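Enoyl-CoA hydratase/isomerase (Mycobacterium abscessus, PDB 3QXZ) probably catalyses the hydration or double-bond isomerisation of enoyl-CoA thioesters, as a member of the enoyl-CoA hydratase/isomerase (crotonase) family. Local coordinates at residues 11-16 with 44-49; 53-58 with 97-102; 37-42 with 88-93. All blocks are in the same frame, centred on the assembly; numbering follows the deposited sequence.

Interaction 1: 11-16 with 44-49; sequences EEIRDG and QRLDDD. With K (potassium ion), chain D; EDO (1,2-ethanediol), chain I.
Glu11 OE1 accepts a short hydrogen bond of 2.6 Å from Arg45 NH2. Arg45 NH1 donates a second one to Glu11 OE2 at 2.8 Å. This is a two-pronged, end-on salt bridge: each carboxylate oxygen offers its syn lone pair, and the carboxylate and guanidinium planes lie 23° apart. The N-H...O angles of 167° and 159° confirm nearly straight bonds. Glu11 reaches out from strand 8-14 fully extended, whereas Arg45 bends at chi3 to meet it. Beneath this bridge Leu46 CD2 lies 3.6 Å from Glu11 OE2 and 3.7 Å from Ile13 CD1. Side chains thus bridge from the helix to strand 8-14, at the edge of this chain's sheet in the crotonase fold, with segment axes 12.1 Å apart, while Leu46 also packs on Ala18 and Leu20 of strand 17-23. At the helix end the backbone turns its carbonyls to a potassium ion, bound by Leu46 O and Asp47 O at 2.8 Å and by Asp49 O at 2.7 Å; Val52 O, Thr99 OG1 and a water complete its coordination. A nearly coplanar pair joined by two hydrogen bonds probably keeps both charges and limits rotation, and the cation likely offsets the negative end of the helix dipole.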
ATOM      1  N   GLU A  11     -19.809  26.540   6.103  1.00 17.27           N
ATOM      2  CA  GLU A  11     -20.572  25.412   5.591  1.00 18.07           C
ATOM      3  C   GLU A  11     -21.643  25.864   4.608  1.00 19.14           C
ATOM      4  O   GLU A  11     -22.373  26.839   4.861  1.00 20.55           O
ATOM      5  CB  GLU A  11     -21.208  24.634   6.744  1.00 17.80           C
ATOM      6  CG  GLU A  11     -22.014  23.418   6.295  1.00 20.44           C
ATOM      7  CD  GLU A  11     -22.656  22.705   7.454  1.00 21.79           C
ATOM      8  OE1 GLU A  11     -21.950  22.396   8.435  1.00 24.70           O
ATOM      9  OE2 GLU A  11     -23.879  22.474   7.395  1.00 24.33           O
ATOM     10  N   GLU A  12     -21.729  25.162   3.488  1.00 18.85           N
ATOM     11  CA  GLU A  12     -22.780  25.394   2.491  1.00 19.91           C
ATOM     12  C   GLU A  12     -23.231  24.056   1.944  1.00 19.50           C
ATOM     13  O   GLU A  12     -22.388  23.252   1.536  1.00 18.99           O
ATOM     14  CB  GLU A  12     -22.246  26.266   1.353  1.00 21.08           C
ATOM     15  CG  GLU A  12     -23.291  26.663   0.308  1.00 25.53           C
ATOM     16  CD  GLU A  12     -22.668  27.404  -0.869  1.00 31.85           C
ATOM     17  OE1 GLU A  12     -21.841  28.316  -0.634  1.00 33.98           O
ATOM     18  OE2 GLU A  12     -22.998  27.066  -2.025  1.00 34.60           O
ATOM     19  N   ILE A  13     -24.538  23.812   1.924  1.00 18.95           N
ATOM     20  CA  ILE A  13     -25.099  22.576   1.391  1.00 18.80           C
ATOM     21  C   ILE A  13     -25.969  22.911   0.198  1.00 19.37           C
ATOM     22  O   ILE A  13     -26.884  23.741   0.313  1.00 20.06           O
ATOM     23  CB  ILE A  13     -25.949  21.823   2.422  1.00 18.70           C
ATOM     24  CG1 ILE A  13     -25.184  21.645   3.739  1.00 17.51           C
ATOM     25  CG2 ILE A  13     -26.442  20.477   1.823  1.00 18.47           C
ATOM     26  CD1 ILE A  13     -26.020  21.046   4.863  1.00 20.70           C
ATOM     27  N   ARG A  14     -25.690  22.286  -0.937  1.00 19.10           N
ATOM     28  CA  ARG A  14     -26.487  22.487  -2.143  1.00 20.37           C
ATOM     29  C   ARG A  14     -26.509  21.221  -2.984  1.00 19.80           C
ATOM     30  O   ARG A  14     -25.465  20.617  -3.249  1.00 18.63           O
ATOM     31  CB  ARG A  14     -25.952  23.674  -2.956  1.00 21.71           C
ATOM     32  N   ASP A  15     -27.714  20.815  -3.382  1.00 19.87           N
ATOM     33  CA  ASP A  15     -27.924  19.680  -4.285  1.00 20.10           C
ATOM     34  C   ASP A  15     -27.174  18.423  -3.833  1.00 18.91           C
ATOM     35  O   ASP A  15     -26.524  17.759  -4.624  1.00 19.34           O
ATOM     36  CB  ASP A  15     -27.553  20.051  -5.731  1.00 21.45           C
ATOM     37  CG  ASP A  15     -28.349  21.239  -6.255  1.00 25.88           C
ATOM     38  OD1 ASP A  15     -29.506  21.424  -5.824  1.00 30.18           O
ATOM     39  OD2 ASP A  15     -27.804  21.997  -7.086  1.00 30.46           O
ATOM     40  N   GLY A  16     -27.270  18.126  -2.543  1.00 18.28           N
ATOM     41  CA  GLY A  16     -26.702  16.903  -2.002  1.00 16.74           C
ATOM     42  C   GLY A  16     -25.234  16.955  -1.618  1.00 15.25           C
ATOM     43  O   GLY A  16     -24.723  15.964  -1.116  1.00 13.89           O
ATOM     44  N   GLN A  44     -20.140  14.935  12.047  1.00 13.83           N
ATOM     45  CA  GLN A  44     -21.182  14.095  12.623  1.00 14.92           C
ATOM     46  C   GLN A  44     -22.583  14.509  12.148  1.00 15.12           C
ATOM     47  O   GLN A  44     -23.393  13.668  11.729  1.00 14.88           O
ATOM     48  CB  GLN A  44     -21.122  14.093  14.153  1.00 15.36           C
ATOM     49  CG  GLN A  44     -22.130  13.098  14.768  1.00 19.00           C
ATOM     50  CD  GLN A  44     -21.804  11.665  14.384  1.00 23.29           C
ATOM     51  OE1 GLN A  44     -20.788  11.114  14.814  1.00 25.55           O
ATOM     52  NE2 GLN A  44     -22.664  11.052  13.557  1.00 25.05           N
ATOM     53  N   ARG A  45     -22.863  15.808  12.178  1.00 14.94           N
ATOM     54  CA  ARG A  45     -24.175  16.309  11.777  1.00 15.33           C
ATOM     55  C   ARG A  45     -24.426  16.039  10.295  1.00 14.80           C
ATOM     56  O   ARG A  45     -25.517  15.605   9.916  1.00 15.63           O
ATOM     57  CB  ARG A  45     -24.276  17.806  12.101  1.00 16.43           C
ATOM     58  CG  ARG A  45     -25.540  18.459  11.578  1.00 18.87           C
ATOM     59  CD  ARG A  45     -25.664  19.908  12.047  1.00 23.52           C
ATOM     60  NE  ARG A  45     -24.406  20.638  11.910  1.00 25.32           N
ATOM     61  CZ  ARG A  45     -23.918  21.108  10.763  1.00 25.82           C
ATOM     62  NH1 ARG A  45     -24.581  20.931   9.619  1.00 28.03           N
ATOM     63  NH2 ARG A  45     -22.753  21.748  10.768  1.00 27.10           N
ATOM     64  N   LEU A  46     -23.419  16.292   9.456  1.00 13.65           N
ATOM     65  CA  LEU A  46     -23.567  16.112   8.022  1.00 13.40           C
ATOM     66  C   LEU A  46     -23.697  14.633   7.681  1.00 13.23           C
ATOM     67  O   LEU A  46     -24.445  14.268   6.769  1.00 13.00           O
ATOM     68  CB  LEU A  46     -22.405  16.773   7.255  1.00 13.22           C
ATOM     69  CG  LEU A  46     -22.347  18.303   7.365  1.00 14.13           C
ATOM     70  CD1 LEU A  46     -21.045  18.806   6.772  1.00 16.10           C
ATOM     71  CD2 LEU A  46     -23.548  18.952   6.689  1.00 15.31           C
ATOM     72  N   ASP A  47     -22.986  13.777   8.411  1.00 12.28           N
ATOM     73  CA  ASP A  47     -23.129  12.343   8.200  1.00 12.75           C
ATOM     74  C   ASP A  47     -24.565  11.898   8.475  1.00 13.16           C
ATOM     75  O   ASP A  47     -25.133  11.099   7.716  1.00 12.35           O
ATOM     76  CB  ASP A  47     -22.139  11.538   9.053  1.00 12.35           C
ATOM     77  CG  ASP A  47     -21.956  10.115   8.557  1.00 10.94           C
ATOM     78  OD1 ASP A  47     -22.025   9.883   7.334  1.00 12.16           O
ATOM     79  OD2 ASP A  47     -21.716   9.237   9.393  1.00 11.90           O
ATOM     80  N   ASP A  48     -25.154  12.445   9.540  1.00 14.81           N
ATOM     81  CA  ASP A  48     -26.505  12.088   9.948  1.00 16.30           C
ATOM     82  C   ASP A  48     -27.593  12.657   9.041  1.00 16.95           C
ATOM     83  O   ASP A  48     -28.703  12.122   9.019  1.00 19.12           O
ATOM     84  CB  ASP A  48     -26.739  12.520  11.393  1.00 16.81           C
ATOM     85  CG  ASP A  48     -25.913  11.721  12.375  1.00 19.45           C
ATOM     86  OD1 ASP A  48     -25.448  10.617  12.008  1.00 23.05           O
ATOM     87  OD2 ASP A  48     -25.734  12.195  13.518  1.00 24.14           O
ATOM     88  N   ASP A  49     -27.287  13.718   8.296  1.00 16.91           N
ATOM     89  CA  ASP A  49     -28.260  14.395   7.427  1.00 17.79           C
ATOM     90  C   ASP A  49     -28.469  13.557   6.160  1.00 18.78           C
ATOM     91  O   ASP A  49     -27.541  13.426   5.357  1.00 16.93           O
ATOM     92  CB  ASP A  49     -27.710  15.779   7.067  1.00 18.05           C
ATOM     93  CG  ASP A  49     -28.710  16.647   6.318  1.00 20.43           C
ATOM     94  OD1 ASP A  49     -29.672  16.104   5.746  1.00 21.16           O
ATOM     95  OD2 ASP A  49     -28.479  17.874   6.299  1.00 23.06           O
TER
HETATM   96  K     K D 262     -25.233  12.085   5.124  1.00 12.72           K
HETATM   97  C1  EDO I 267     -19.383   8.435  12.968  1.00 25.80           C
HETATM   98  O1  EDO I 267     -19.686   8.605  14.359  1.00 29.89           O
HETATM   99  C2  EDO I 267     -20.587   7.846  12.244  1.00 26.12           C
HETATM  100  O2  EDO I 267     -21.558   8.875  11.998  1.00 22.37           O
HETATM  101  O   HOH W   1     -26.733   9.830   4.829  1.00 22.97           O

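Interaction 2: 53-58 with 97-102; sequences RVIVLT and LRTPVI. With K (potassium ion), chain D; EDO (1,2-ethanediol), chain H.
With chi1 of -60°, Ile55 has CG1 opposite its carbonyl carbon and carries CD1 over to Thr99 CG2, 3.9 Å away. Thr99, at a similar chi1 of -57°, places that methyl against Ile55 and the Arg53 carbonyl while OG1 swings to the potassium ion at 2.9 Å. The two side chains cross at about a right angle, and so do Ile55 and Leu97, whose CD1 atoms are 4.0 Å apart. Further along, the two segments become neighbouring parallel strands. Ile55 N donates to Pro100 O (2.9 Å, 174°), Ile102 N to Ile55 O, and Leu57 N to Ile102 O. The N and O of Ile55 thus bond to Pro100 and Ile102, the residues flanking Val101, as in parallel pairing, with Val101 beside Ile55 and Val56 beside Ile102. Side chains alternate between the faces: Ile55 and Val101 share one, toward helix 33-48, whose Leu46 touches Ile55. Val56 and Ile102 share the other, and there Val56 meets Ala197 of helix 186-203. Ahead of the strand, Arg53 NE gives a 2.9 Å bond to O2 of an ethanediol, probably from the crystallisation liquor. The chemistry divides Thr99 in two: its methyl joins the hydrophobic core, while its hydroxyl oxygen faces the cation, probably polarised by it, so the start of this strand pair is tied to the metal site.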
ATOM      1  N   ARG A  53     -25.128  13.808   0.536  1.00 11.17           N
ATOM      2  CA  ARG A  53     -24.556  12.641  -0.137  1.00 10.39           C
ATOM      3  C   ARG A  53     -23.031  12.596  -0.090  1.00 10.10           C
ATOM      4  O   ARG A  53     -22.444  11.498  -0.076  1.00 10.33           O
ATOM      5  CB  ARG A  53     -25.021  12.579  -1.599  1.00 10.76           C
ATOM      6  CG  ARG A  53     -26.545  12.324  -1.784  1.00 11.84           C
ATOM      7  CD  ARG A  53     -27.029  10.977  -1.225  1.00 12.55           C
ATOM      8  NE  ARG A  53     -26.049   9.955  -1.547  1.00 12.12           N
ATOM      9  CZ  ARG A  53     -25.858   9.413  -2.740  1.00 11.91           C
ATOM     10  NH1 ARG A  53     -26.686   9.633  -3.773  1.00 13.08           N
ATOM     11  NH2 ARG A  53     -24.836   8.582  -2.886  1.00 12.26           N
ATOM     12  N   VAL A  54     -22.402  13.768  -0.074  1.00 10.50           N
ATOM     13  CA  VAL A  54     -20.933  13.880  -0.106  1.00 10.57           C
ATOM     14  C   VAL A  54     -20.554  15.144   0.639  1.00 10.37           C
ATOM     15  O   VAL A  54     -21.268  16.161   0.555  1.00 11.01           O
ATOM     16  CB  VAL A  54     -20.376  13.997  -1.566  1.00 10.38           C
ATOM     17  CG1 VAL A  54     -18.851  14.034  -1.582  1.00 11.40           C
ATOM     18  CG2 VAL A  54     -20.872  12.894  -2.452  1.00 12.44           C
ATOM     19  N   ILE A  55     -19.419  15.076   1.336  1.00  9.74           N
ATOM     20  CA  ILE A  55     -18.822  16.226   1.997  1.00  9.45           C
ATOM     21  C   ILE A  55     -17.513  16.571   1.298  1.00  9.34           C
ATOM     22  O   ILE A  55     -16.668  15.691   1.085  1.00  9.76           O
ATOM     23  CB  ILE A  55     -18.550  15.927   3.482  1.00  9.89           C
ATOM     24  CG1 ILE A  55     -19.851  15.589   4.216  1.00 10.73           C
ATOM     25  CG2 ILE A  55     -17.806  17.094   4.151  1.00 11.74           C
ATOM     26  CD1 ILE A  55     -19.667  14.771   5.508  1.00 13.48           C
ATOM     27  N   VAL A  56     -17.348  17.840   0.939  1.00 10.44           N
ATOM     28  CA  VAL A  56     -16.079  18.344   0.390  1.00 10.92           C
ATOM     29  C   VAL A  56     -15.452  19.274   1.409  1.00 11.39           C
ATOM     30  O   VAL A  56     -16.110  20.212   1.858  1.00 12.19           O
ATOM     31  CB  VAL A  56     -16.294  19.069  -0.963  1.00 11.02           C
ATOM     32  CG1 VAL A  56     -14.982  19.674  -1.494  1.00 12.17           C
ATOM     33  CG2 VAL A  56     -16.885  18.102  -1.991  1.00 11.11           C
ATOM     34  N   LEU A  57     -14.205  18.996   1.790  1.00 10.28           N
ATOM     35  CA  LEU A  57     -13.424  19.838   2.695  1.00 10.77           C
ATOM     36  C   LEU A  57     -12.387  20.639   1.914  1.00 11.12           C
ATOM     37  O   LEU A  57     -11.621  20.079   1.113  1.00 10.51           O
ATOM     38  CB  LEU A  57     -12.737  18.964   3.750  1.00 10.71           C
ATOM     39  CG  LEU A  57     -11.907  19.713   4.800  1.00 10.33           C
ATOM     40  CD1 LEU A  57     -12.743  20.660   5.660  1.00 12.32           C
ATOM     41  CD2 LEU A  57     -11.196  18.667   5.668  1.00 12.05           C
ATOM     42  N   THR A  58     -12.357  21.956   2.135  1.00 10.91           N
ATOM     43  CA  THR A  58     -11.460  22.832   1.386  1.00 11.43           C
ATOM     44  C   THR A  58     -11.021  24.012   2.255  1.00 11.93           C
ATOM     45  O   THR A  58     -11.528  24.166   3.366  1.00 11.97           O
ATOM     46  CB  THR A  58     -12.121  23.268   0.056  1.00 11.81           C
ATOM     47  OG1 THR A  58     -11.119  23.653  -0.880  1.00 11.87           O
ATOM     48  CG2 THR A  58     -13.153  24.380   0.256  1.00 12.94           C
ATOM     49  N   LEU A  97     -17.148   7.932   8.899  1.00  8.42           N
ATOM     50  CA  LEU A  97     -18.504   8.322   8.457  1.00  8.84           C
ATOM     51  C   LEU A  97     -19.084   7.362   7.419  1.00  9.08           C
ATOM     52  O   LEU A  97     -18.347   6.641   6.743  1.00  8.59           O
ATOM     53  CB  LEU A  97     -18.472   9.728   7.839  1.00  9.47           C
ATOM     54  CG  LEU A  97     -17.820  10.834   8.676  1.00  9.10           C
ATOM     55  CD1 LEU A  97     -17.937  12.163   7.930  1.00 11.02           C
ATOM     56  CD2 LEU A  97     -18.382  10.907  10.104  1.00 10.20           C
ATOM     57  N   ARG A  98     -20.407   7.381   7.272  1.00  9.20           N
ATOM     58  CA  ARG A  98     -21.048   6.680   6.156  0.50  9.52           C
ATOM     59  C   ARG A  98     -20.948   7.499   4.860  1.00  9.45           C
ATOM     60  O   ARG A  98     -20.997   6.943   3.764  1.00 11.18           O
ATOM     61  CB  ARG A  98     -22.510   6.399   6.503  0.50 10.57           C
ATOM     62  CG  ARG A  98     -22.671   5.551   7.754  0.50 12.09           C
ATOM     63  CD  ARG A  98     -24.114   5.465   8.223  0.50 16.52           C
ATOM     64  NE  ARG A  98     -24.728   6.783   8.381  0.50 19.75           N
ATOM     65  CZ  ARG A  98     -24.662   7.517   9.488  0.50 21.75           C
ATOM     66  NH1 ARG A  98     -24.009   7.072  10.553  0.50 22.99           N
ATOM     67  NH2 ARG A  98     -25.252   8.704   9.531  0.50 22.43           N
ATOM     68  N   THR A  99     -20.753   8.802   4.998  1.00  9.11           N
ATOM     69  CA  THR A  99     -20.762   9.745   3.879  1.00  9.63           C
ATOM     70  C   THR A  99     -19.371   9.920   3.302  1.00  8.57           C
ATOM     71  O   THR A  99     -18.450  10.218   4.047  1.00  8.97           O
ATOM     72  CB  THR A  99     -21.302  11.109   4.356  1.00  9.94           C
ATOM     73  OG1 THR A  99     -22.607  10.910   4.924  1.00 10.81           O
ATOM     74  CG2 THR A  99     -21.377  12.149   3.237  1.00 10.03           C
ATOM     75  N   PRO A 100     -19.214   9.788   1.969  1.00  8.06           N
ATOM     76  CA  PRO A 100     -17.918  10.050   1.338  1.00  8.38           C
ATOM     77  C   PRO A 100     -17.424  11.467   1.600  1.00  8.18           C
ATOM     78  O   PRO A 100     -18.229  12.425   1.635  1.00  8.83           O
ATOM     79  CB  PRO A 100     -18.215   9.858  -0.155  1.00  8.73           C
ATOM     80  CG  PRO A 100     -19.312   8.827  -0.174  1.00  9.40           C
ATOM     81  CD  PRO A 100     -20.184   9.236   1.000  1.00  8.36           C
ATOM     82  N   VAL A 101     -16.106  11.581   1.791  1.00  7.48           N
ATOM     83  CA  VAL A 101     -15.459  12.865   2.059  1.00  8.13           C
ATOM     84  C   VAL A 101     -14.327  13.044   1.060  1.00  7.80           C
ATOM     85  O   VAL A 101     -13.437  12.181   0.964  1.00  8.12           O
ATOM     86  CB  VAL A 101     -14.910  12.919   3.507  1.00  7.59           C
ATOM     87  CG1 VAL A 101     -14.117  14.207   3.727  1.00  9.13           C
ATOM     88  CG2 VAL A 101     -16.067  12.854   4.522  1.00  9.80           C
ATOM     89  N   ILE A 102     -14.361  14.151   0.321  1.00  7.95           N
ATOM     90  CA  ILE A 102     -13.311  14.524  -0.606  1.00  8.74           C
ATOM     91  C   ILE A 102     -12.610  15.776  -0.087  1.00  8.83           C
ATOM     92  O   ILE A 102     -13.272  16.770   0.232  1.00 10.17           O
ATOM     93  CB  ILE A 102     -13.903  14.846  -1.998  1.00  9.48           C
ATOM     94  CG1 ILE A 102     -14.669  13.643  -2.570  1.00  9.82           C
ATOM     95  CG2 ILE A 102     -12.791  15.321  -2.972  1.00 10.54           C
ATOM     96  CD1 ILE A 102     -15.520  13.981  -3.830  1.00 10.35           C
TER
HETATM   97  K     K D 262     -25.233  12.085   5.124  1.00 12.72           K
HETATM   98  C1  EDO H 266     -24.217   7.976   2.534  1.00 23.33           C
HETATM   99  O1  EDO H 266     -23.603   7.435   1.364  1.00 23.42           O
HETATM  100  C2  EDO H 266     -24.611   9.402   2.187  1.00 19.42           C
HETATM  101  O2  EDO H 266     -25.716   9.419   1.249  1.00 17.59           O
HETATM  102  O   HOH W   1     -26.733   9.830   4.829  1.00 22.97           O

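Interaction 3: 37-42 with 88-93; sequences RQLGAA and SPVQPA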
ATOM      1  N   ARG A  37     -12.808  21.046  17.077  1.00 14.97           N
ATOM      2  CA  ARG A  37     -14.101  20.755  17.703  1.00 15.25           C
ATOM      3  C   ARG A  37     -15.241  20.967  16.723  1.00 14.95           C
ATOM      4  O   ARG A  37     -16.129  20.117  16.605  1.00 15.27           O
ATOM      5  CB  ARG A  37     -14.328  21.660  18.913  1.00 15.81           C
ATOM      6  CG  ARG A  37     -13.416  21.359  20.078  1.00 18.37           C
ATOM      7  CD  ARG A  37     -13.769  22.273  21.238  1.00 21.44           C
ATOM      8  NE  ARG A  37     -12.805  22.135  22.328  1.00 21.95           N
ATOM      9  CZ  ARG A  37     -12.323  23.153  23.031  1.00 23.54           C
ATOM     10  NH1 ARG A  37     -12.687  24.391  22.740  1.00 25.91           N
ATOM     11  NH2 ARG A  37     -11.454  22.940  24.006  1.00 25.78           N
ATOM     12  N   GLN A  38     -15.207  22.101  16.023  1.00 14.62           N
ATOM     13  CA  GLN A  38     -16.252  22.427  15.040  1.00 14.80           C
ATOM     14  C   GLN A  38     -16.258  21.469  13.843  1.00 14.15           C
ATOM     15  O   GLN A  38     -17.332  21.108  13.356  1.00 14.50           O
ATOM     16  CB  GLN A  38     -16.150  23.882  14.583  1.00 15.33           C
ATOM     17  CG  GLN A  38     -16.539  24.846  15.718  1.00 18.38           C
ATOM     18  CD  GLN A  38     -16.732  26.274  15.284  1.00 23.98           C
ATOM     19  OE1 GLN A  38     -17.042  26.567  14.131  1.00 26.13           O
ATOM     20  NE2 GLN A  38     -16.583  27.186  16.239  1.00 24.80           N
ATOM     21  N   LEU A  39     -15.077  21.053  13.383  1.00 13.84           N
ATOM     22  CA  LEU A  39     -15.001  20.174  12.223  1.00 13.29           C
ATOM     23  C   LEU A  39     -15.560  18.799  12.569  1.00 13.22           C
ATOM     24  O   LEU A  39     -16.301  18.206  11.775  1.00 12.91           O
ATOM     25  CB  LEU A  39     -13.563  20.103  11.686  1.00 12.38           C
ATOM     26  CG  LEU A  39     -13.332  19.185  10.478  1.00 12.27           C
ATOM     27  CD1 LEU A  39     -14.264  19.550   9.305  1.00 13.95           C
ATOM     28  CD2 LEU A  39     -11.878  19.209  10.031  1.00 13.82           C
ATOM     29  N   GLY A  40     -15.224  18.284  13.742  1.00 13.20           N
ATOM     30  CA  GLY A  40     -15.763  17.006  14.185  1.00 13.81           C
ATOM     31  C   GLY A  40     -17.278  17.062  14.307  1.00 14.46           C
ATOM     32  O   GLY A  40     -17.983  16.158  13.857  1.00 14.52           O
ATOM     33  N   ALA A  41     -17.786  18.143  14.909  1.00 14.91           N
ATOM     34  CA  ALA A  41     -19.235  18.307  15.071  1.00 15.06           C
ATOM     35  C   ALA A  41     -19.936  18.384  13.726  1.00 14.96           C
ATOM     36  O   ALA A  41     -21.009  17.810  13.565  1.00 15.01           O
ATOM     37  CB  ALA A  41     -19.543  19.554  15.903  1.00 16.44           C
ATOM     38  N   ALA A  42     -19.327  19.080  12.766  1.00 13.99           N
ATOM     39  CA  ALA A  42     -19.899  19.206  11.422  1.00 14.45           C
ATOM     40  C   ALA A  42     -19.894  17.858  10.703  1.00 14.29           C
ATOM     41  O   ALA A  42     -20.886  17.492  10.080  1.00 14.07           O
ATOM     42  CB  ALA A  42     -19.158  20.248  10.596  1.00 14.82           C
ATOM     43  N   SER A  88      -5.643  13.388  18.484  1.00 10.41           N
ATOM     44  CA  SER A  88      -6.706  13.287  17.475  1.00 11.68           C
ATOM     45  C   SER A  88      -7.783  14.354  17.776  1.00 12.26           C
ATOM     46  O   SER A  88      -8.825  14.039  18.350  1.00 13.95           O
ATOM     47  CB  SER A  88      -7.317  11.887  17.466  1.00 11.58           C
ATOM     48  OG  SER A  88      -6.436  10.956  16.840  1.00 10.50           O
ATOM     49  N   PRO A  89      -7.526  15.609  17.389  1.00 14.29           N
ATOM     50  CA  PRO A  89      -8.420  16.724  17.769  1.00 15.89           C
ATOM     51  C   PRO A  89      -9.677  16.860  16.903  1.00 16.18           C
ATOM     52  O   PRO A  89     -10.498  17.759  17.140  1.00 17.23           O
ATOM     53  CB  PRO A  89      -7.530  17.939  17.572  1.00 16.70           C
ATOM     54  CG  PRO A  89      -6.635  17.553  16.448  1.00 16.34           C
ATOM     55  CD  PRO A  89      -6.316  16.104  16.711  1.00 14.59           C
ATOM     56  N   VAL A  90      -9.854  15.975  15.925  1.00 14.83           N
ATOM     57  CA  VAL A  90     -11.070  15.970  15.118  1.00 14.25           C
ATOM     58  C   VAL A  90     -11.713  14.603  15.259  1.00 14.63           C
ATOM     59  O   VAL A  90     -11.133  13.597  14.818  1.00 14.98           O
ATOM     60  CB  VAL A  90     -10.781  16.294  13.642  1.00 13.99           C
ATOM     61  CG1 VAL A  90     -12.048  16.143  12.804  1.00 14.11           C
ATOM     62  CG2 VAL A  90     -10.209  17.692  13.512  1.00 15.02           C
ATOM     63  N   GLN A  91     -12.874  14.561  15.896  1.00 14.84           N
ATOM     64  CA  GLN A  91     -13.602  13.328  16.146  1.00 16.04           C
ATOM     65  C   GLN A  91     -15.087  13.607  15.913  1.00 16.06           C
ATOM     66  O   GLN A  91     -15.625  14.599  16.415  1.00 16.13           O
ATOM     67  CB  GLN A  91     -13.345  12.836  17.577  1.00 16.96           C
ATOM     68  CG  GLN A  91     -11.872  12.474  17.819  1.00 19.67           C
ATOM     69  CD  GLN A  91     -11.599  11.990  19.228  1.00 21.99           C
ATOM     70  OE1 GLN A  91     -12.327  11.156  19.762  1.00 25.25           O
ATOM     71  NE2 GLN A  91     -10.529  12.498  19.831  1.00 21.50           N
ATOM     72  N   PRO A  92     -15.766  12.764  15.118  1.00 15.97           N
ATOM     73  CA  PRO A  92     -15.234  11.594  14.422  1.00 15.18           C
ATOM     74  C   PRO A  92     -14.298  11.988  13.289  1.00 14.10           C
ATOM     75  O   PRO A  92     -14.344  13.140  12.793  1.00 14.98           O
ATOM     76  CB  PRO A  92     -16.487  10.955  13.824  1.00 14.95           C
ATOM     77  CG  PRO A  92     -17.401  12.097  13.594  1.00 16.39           C
ATOM     78  CD  PRO A  92     -17.189  12.970  14.815  1.00 16.19           C
ATOM     79  N   ALA A  93     -13.468  11.038  12.883  1.00 12.86           N
ATOM     80  CA  ALA A  93     -12.582  11.205  11.718  1.00 11.16           C
ATOM     81  C   ALA A  93     -13.444  10.997  10.471  1.00 10.43           C
ATOM     82  O   ALA A  93     -14.444  10.274  10.494  1.00 10.22           O
ATOM     83  CB  ALA A  93     -11.481  10.190  11.748  1.00 12.53           C
TER
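Arg37 starts the contact loosely: its backbone N stands 4.0 Å from Pro89 O, while its CB points away from the loop and its guanidinium is held by Glu34 in a salt bridge. Two residues on, Leu39 supplies the hydrophobic contact. Having CG opposite the backbone N (chi1 179°) directs its branch to Val90, where Leu39 CG lies 4.0 Å from Val90 CG1; the methyl Leu39 CD2 is about equally distant, at 4.1 Å, from both methyls of the valine. Val90 sits between helices, as it also touches Tyr43 of the same helix and Leu116 of helix 112-117. The loop belongs to the long connection between the neighbouring parallel strands 54-59 and 101-105 of the crotonase fold, and here it runs along one flank of helix 33-48. Gly40 makes the closest backbone approach: having no side chain, it lets Gln91 O come within 3.3 Å of its CA in a CA-H...O contact with an angle of 129° at H. Its own carbonyl, Gly40 O, lies 3.4 Å from Pro92 CD; a cis peptide joins Gln91 to this proline. The loop is braced from within by Gln91 NE2, which donates in the carbonyl plane to Ser88 O at 2.7 Å. At Ala41 the methyl points away from the loop.

In the fold
Helix 33-48 unites the set: interactions 1 and 3 use successive parts of it, their centres 15 Å apart, and interaction 2 begins on the next strand along the chain. Interactions 1 and 2, with centres 9 Å apart, share the potassium ion and its water ligand. Asp47 OD1 and Thr99 OG1, 2.7 Å apart, form a probable hydrogen bond beside that ion, and Gly16 O probably accepts another from Arg53 N. Interaction 3 meets interaction 2 through Pro92 CG and Leu97 CD2, 3.8 Å apart, yet the Pro92 side chain remains about 12 Å from the potassium. The metal site therefore connects interactions 1 and 2, whereas interaction 3 adjoins them by side-chain packing.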